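PDB 5NPY: flagellar basal body protein, which probably forms part of the flagellar hook of Helicobacter pylori, the segment that joins the basal body to the filament. Local coordinates for residues 361-366 with 371-376; 435-440 with 444-449. All coordinates share one frame; numbering follows the deposited sequence.

Contact 1: residues 361-366 with 371-376; sequences VDIYDK and YLLQSE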
# COMPACT_ATOMS: atom_id res chain seq x y z
N VAL A 361 5.30 6.64 0.59
CA VAL A 361 5.04 5.63 1.62
C VAL A 361 6.19 5.66 2.62
O VAL A 361 7.37 5.76 2.23
CB VAL A 361 4.92 4.23 0.98
CG1 VAL A 361 4.73 3.15 2.03
CG2 VAL A 361 3.77 4.19 -0.04
N ASP A 362 5.86 5.58 3.91
CA ASP A 362 6.88 5.45 4.94
C ASP A 362 7.43 4.04 4.93
O ASP A 362 6.68 3.07 5.05
CB ASP A 362 6.32 5.79 6.32
CG ASP A 362 5.85 7.23 6.44
OD1 ASP A 362 4.93 7.49 7.26
OD2 ASP A 362 6.39 8.11 5.75
N ILE A 363 8.75 3.91 4.82
CA ILE A 363 9.38 2.60 4.92
C ILE A 363 10.53 2.69 5.92
O ILE A 363 10.98 3.79 6.28
CB ILE A 363 9.87 2.06 3.56
CG1 ILE A 363 11.01 2.92 3.02
CG2 ILE A 363 8.68 1.98 2.58
CD1 ILE A 363 11.74 2.31 1.81
N TYR A 364 10.99 1.52 6.37
CA TYR A 364 11.87 1.42 7.52
C TYR A 364 12.99 0.43 7.24
O TYR A 364 12.75 -0.64 6.68
CB TYR A 364 11.09 0.98 8.76
CG TYR A 364 9.88 1.84 8.99
CD1 TYR A 364 8.62 1.44 8.55
CD2 TYR A 364 9.99 3.08 9.60
CE1 TYR A 364 7.50 2.25 8.73
CE2 TYR A 364 8.89 3.90 9.79
CZ TYR A 364 7.64 3.48 9.35
OH TYR A 364 6.54 4.30 9.54
N ASP A 365 14.21 0.80 7.66
CA ASP A 365 15.37 -0.09 7.53
C ASP A 365 15.39 -1.07 8.71
O ASP A 365 14.47 -1.12 9.53
CB ASP A 365 16.66 0.73 7.41
CG ASP A 365 16.98 1.56 8.65
OD1 ASP A 365 16.43 1.33 9.75
OD2 ASP A 365 17.82 2.46 8.52
N LYS A 366 16.45 -1.88 8.81
CA LYS A 366 16.54 -2.85 9.90
C LYS A 366 16.56 -2.16 11.27
O LYS A 366 16.15 -2.75 12.27
CB LYS A 366 17.78 -3.73 9.74
CG LYS A 366 17.68 -4.74 8.64
CD LYS A 366 19.00 -5.47 8.47
CE LYS A 366 18.99 -6.33 7.21
NZ LYS A 366 20.19 -7.19 7.14
N TYR A 371 12.53 5.93 5.88
CA TYR A 371 12.84 6.40 4.55
C TYR A 371 11.53 6.56 3.79
O TYR A 371 10.47 6.11 4.23
CB TYR A 371 13.78 5.41 3.84
CG TYR A 371 15.19 5.42 4.37
CD1 TYR A 371 16.20 6.09 3.70
CD2 TYR A 371 15.51 4.76 5.56
CE1 TYR A 371 17.50 6.10 4.17
CE2 TYR A 371 16.81 4.77 6.05
CZ TYR A 371 17.80 5.44 5.35
OH TYR A 371 19.11 5.47 5.81
N LEU A 372 11.59 7.25 2.65
CA LEU A 372 10.38 7.66 1.94
C LEU A 372 10.36 7.05 0.53
O LEU A 372 11.15 7.43 -0.33
CB LEU A 372 10.30 9.18 1.89
CG LEU A 372 10.18 9.94 3.22
CD1 LEU A 372 10.28 11.44 2.94
CD2 LEU A 372 8.87 9.63 4.00
N LEU A 373 9.45 6.11 0.30
CA LEU A 373 9.33 5.46 -1.00
C LEU A 373 8.45 6.35 -1.88
O LEU A 373 7.22 6.41 -1.71
CB LEU A 373 8.79 4.04 -0.85
CG LEU A 373 8.50 3.21 -2.13
CD1 LEU A 373 9.53 3.46 -3.17
CD2 LEU A 373 8.44 1.73 -1.88
N GLN A 374 9.08 7.07 -2.82
CA GLN A 374 8.36 8.05 -3.61
C GLN A 374 8.13 7.54 -5.03
O GLN A 374 8.90 6.73 -5.56
CB GLN A 374 9.10 9.39 -3.65
CG GLN A 374 9.15 10.03 -2.26
CD GLN A 374 9.65 11.46 -2.24
OE1 GLN A 374 9.99 12.03 -3.28
NE2 GLN A 374 9.69 12.04 -1.05
N SER A 375 7.01 7.99 -5.60
CA SER A 375 6.62 7.66 -6.96
C SER A 375 6.06 8.90 -7.61
O SER A 375 5.22 9.57 -7.01
CB SER A 375 5.55 6.57 -7.02
OG SER A 375 6.10 5.30 -6.78
N GLU A 376 6.51 9.18 -8.82
CA GLU A 376 5.94 10.23 -9.65
C GLU A 376 5.39 9.61 -10.94
O GLU A 376 6.03 8.74 -11.54
CB GLU A 376 6.99 11.26 -9.98
CG GLU A 376 7.81 11.72 -8.78
CD GLU A 376 8.70 12.86 -9.19
OE1 GLU A 376 9.93 12.68 -9.26
OE2 GLU A 376 8.16 13.93 -9.53
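Ile363 packs against Tyr371 on one face of an antiparallel hairpin, its CG1 3.8 Å from Tyr371 CB. Their backbones form a hydrogen-bonded pair: Ile363 N gives to Tyr371 O at 2.9 Å and Tyr371 N to Ile363 O at 2.7 Å, both nearly straight at hydrogen. Two residues along, Val361 and Leu373 repeat the pairing, Leu373 N reaching Val361 O at 2.9 Å. CG1 of Ile363 stands between its own N and carbonyl carbon (chi1 67°), which lays it 3.5 Å from Tyr371 O; CG2, the other branch, meets Leu373 CB at 4.0 Å. The opposite face carries the non-hydrogen-bonded pair Asp362 and Leu372, whose side chains run the same way until Asp362 OD2 comes 3.4 Å from Leu372 CD2. Past the strand end, Asp365 turns its carboxylate to the Tyr371 ring: OD2 sits at the ring edge, near its plane, 3.5 Å from CE2, with the two planes 56° apart. Farther out, Lys440 makes a salt bridge with that OD2 and a hydrogen bond with the Tyr371 hydroxyl, while Asp365 OD1 accepts from Asp369 N within the turn. Val193 packs under Val361, Ile363 and Leu373, and strand 396-406 pairs with the other flank of 371-376 through Leu372 and Gln374. The chemistry is thus divided: apolar side chains seal the face turned to strand 192-198, and at the turn the buried carboxylate of Asp365 has a lysine to balance it, which would be expected to keep it ionised.

Contact 2: residues 435-440 with 444-449; sequences MTLDFK and LTYSLD
The hairpin of strands 435-439 and 442-447 forms one margin of a four-stranded mixed sheet, and its inward face is led by Met435 against Tyr446. The Met435 chain runs alongside the tyrosine in the same direction and bends at its last torsion (chi3 84°), which brings CE to 3.6 Å from Tyr446 CD1. SD is 5.2 Å from the centroid of the ring and well off its normal, an oblique Met-aromatic contact. The same methyl meets Leu448 CD1, also at 3.6 Å, and so touches both an aromatic side chain and a branched aliphatic one just beyond the strand. Leu437 comes to the ring obliquely as well, its CD1 3.9 Å from Tyr446 CD1. Strand 435-439 is outermost in the sheet within this chain; 442-447 pairs on its other flank with strand 192-198, parallel to it, through Thr445 and Ser447. Two hydrogen-bonded pairs fix the register: Met435 N gives to Tyr446 O at 2.8 Å, and Tyr446 N gives to Met435 O in return, while Leu437 and Leu444 exchange a longer pair at 3.1 Å from each N to the opposing O. Between them Thr436 faces Thr445 on the exposed side, and Thr445 CA makes a CA-H...O contact with Met435 O. Toward the turn, Phe439 CD1 touches Leu444 CD1 at 4.2 Å. Inward, Tyr446 lies on Leu373, Met435 reaches Glu419 of strand 411-423, and the Tyr446 hydroxyl hydrogen-bonds to Ser375 OG.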
# COMPACT_ATOMS: atom_id res chain seq x y z
N MET A 435 8.06 -4.48 -9.12
CA MET A 435 9.41 -4.07 -9.47
C MET A 435 10.33 -4.31 -8.28
O MET A 435 9.87 -4.57 -7.15
CB MET A 435 9.44 -2.60 -9.95
CG MET A 435 9.55 -1.53 -8.85
SD MET A 435 9.06 0.13 -9.44
CE MET A 435 7.28 -0.05 -9.20
N THR A 436 11.63 -4.25 -8.54
CA THR A 436 12.64 -4.47 -7.50
C THR A 436 13.46 -3.21 -7.32
O THR A 436 14.15 -2.76 -8.24
CB THR A 436 13.56 -5.65 -7.82
OG1 THR A 436 12.78 -6.87 -7.78
CG2 THR A 436 14.68 -5.74 -6.75
N LEU A 437 13.37 -2.62 -6.14
CA LEU A 437 14.18 -1.48 -5.76
C LEU A 437 15.30 -1.98 -4.87
O LEU A 437 15.15 -2.98 -4.17
CB LEU A 437 13.36 -0.44 -4.98
CG LEU A 437 12.01 -0.10 -5.58
CD1 LEU A 437 11.35 0.96 -4.71
CD2 LEU A 437 12.17 0.34 -7.03
N ASP A 438 16.40 -1.25 -4.86
CA ASP A 438 17.49 -1.49 -3.92
C ASP A 438 17.35 -0.54 -2.73
O ASP A 438 17.51 0.68 -2.87
CB ASP A 438 18.85 -1.34 -4.58
CG ASP A 438 19.98 -1.68 -3.64
OD1 ASP A 438 20.49 -0.75 -2.97
OD2 ASP A 438 20.30 -2.89 -3.53
N PHE A 439 17.07 -1.10 -1.56
CA PHE A 439 16.89 -0.34 -0.32
C PHE A 439 18.11 -0.55 0.59
O PHE A 439 18.10 -1.41 1.48
CB PHE A 439 15.61 -0.79 0.37
CG PHE A 439 15.29 -0.02 1.61
CD1 PHE A 439 14.44 -0.55 2.57
CD2 PHE A 439 15.82 1.25 1.81
CE1 PHE A 439 14.14 0.18 3.71
CE2 PHE A 439 15.51 1.98 2.94
CZ PHE A 439 14.68 1.45 3.89
N LYS A 440 19.14 0.28 0.38
CA LYS A 440 20.36 0.28 1.20
C LYS A 440 21.01 -1.10 1.23
O LYS A 440 21.42 -1.59 2.28
CB LYS A 440 20.07 0.76 2.63
CG LYS A 440 20.10 2.26 2.78
CD LYS A 440 19.44 2.71 4.08
CE LYS A 440 20.20 2.21 5.28
NZ LYS A 440 19.69 2.82 6.55
N LEU A 444 13.73 -4.72 -2.04
CA LEU A 444 12.34 -4.44 -1.71
C LEU A 444 11.48 -4.64 -2.96
O LEU A 444 11.69 -3.96 -3.97
CB LEU A 444 12.21 -3.02 -1.17
CG LEU A 444 10.85 -2.52 -0.65
CD1 LEU A 444 11.10 -1.25 0.11
CD2 LEU A 444 9.86 -2.26 -1.79
N THR A 445 10.47 -5.52 -2.85
CA THR A 445 9.49 -5.75 -3.93
C THR A 445 8.39 -4.70 -3.84
O THR A 445 7.66 -4.65 -2.84
CB THR A 445 8.87 -7.14 -3.83
OG1 THR A 445 9.89 -8.14 -3.68
CG2 THR A 445 7.97 -7.47 -5.07
N TYR A 446 8.24 -3.87 -4.89
CA TYR A 446 7.28 -2.77 -4.89
C TYR A 446 6.21 -3.03 -5.95
O TYR A 446 6.53 -3.25 -7.12
CB TYR A 446 8.00 -1.45 -5.18
CG TYR A 446 7.17 -0.16 -5.10
CD1 TYR A 446 7.56 0.95 -5.80
CD2 TYR A 446 6.07 -0.04 -4.26
CE1 TYR A 446 6.86 2.13 -5.73
CE2 TYR A 446 5.37 1.15 -4.19
CZ TYR A 446 5.77 2.23 -4.92
OH TYR A 446 5.11 3.43 -4.89
N SER A 447 4.94 -3.03 -5.53
CA SER A 447 3.80 -3.26 -6.42
C SER A 447 2.87 -2.05 -6.42
O SER A 447 2.41 -1.61 -5.36
CB SER A 447 2.99 -4.51 -6.03
OG SER A 447 3.78 -5.70 -6.08
N LEU A 448 2.61 -1.53 -7.61
CA LEU A 448 1.82 -0.31 -7.76
C LEU A 448 0.32 -0.57 -7.87
O LEU A 448 -0.44 0.38 -8.01
CB LEU A 448 2.28 0.44 -9.01
CG LEU A 448 3.72 0.95 -8.89
CD1 LEU A 448 4.19 1.47 -10.22
CD2 LEU A 448 3.87 2.04 -7.79
N ASP A 449 -0.13 -1.83 -7.82
CA ASP A 449 -1.42 -2.13 -8.42
C ASP A 449 -2.50 -2.51 -7.43
O ASP A 449 -3.66 -2.58 -7.83
CB ASP A 449 -1.29 -3.24 -9.48
CG ASP A 449 -0.86 -4.57 -8.89
OD1 ASP A 449 -1.34 -5.61 -9.38
OD2 ASP A 449 -0.03 -4.56 -7.94

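Both contacts are antiparallel hairpins with two hydrogen-bonded pairs around one non-hydrogen-bonded pair, but they belong to different sheets that pack face to face; the centres of the two contacts are about 10 Å apart. Both inner faces are buried, and they touch where Leu373 CD1 meets Leu437 CD1 at 3.5 Å and where the Tyr371 and Phe439 rings pack edge-to-face. The outer faces differ: Asp362 and Leu372 of contact 1 are partly exposed, Thr436 and Thr445 of contact 2 exposed. In contact 1 the second strand has a further neighbour, 396-406; in contact 2 the first strand is its sheet's outermost within the chain. Contact 2, mainly apolar with methionine and aromatic packing, lends contact 1 the charge of Lys440.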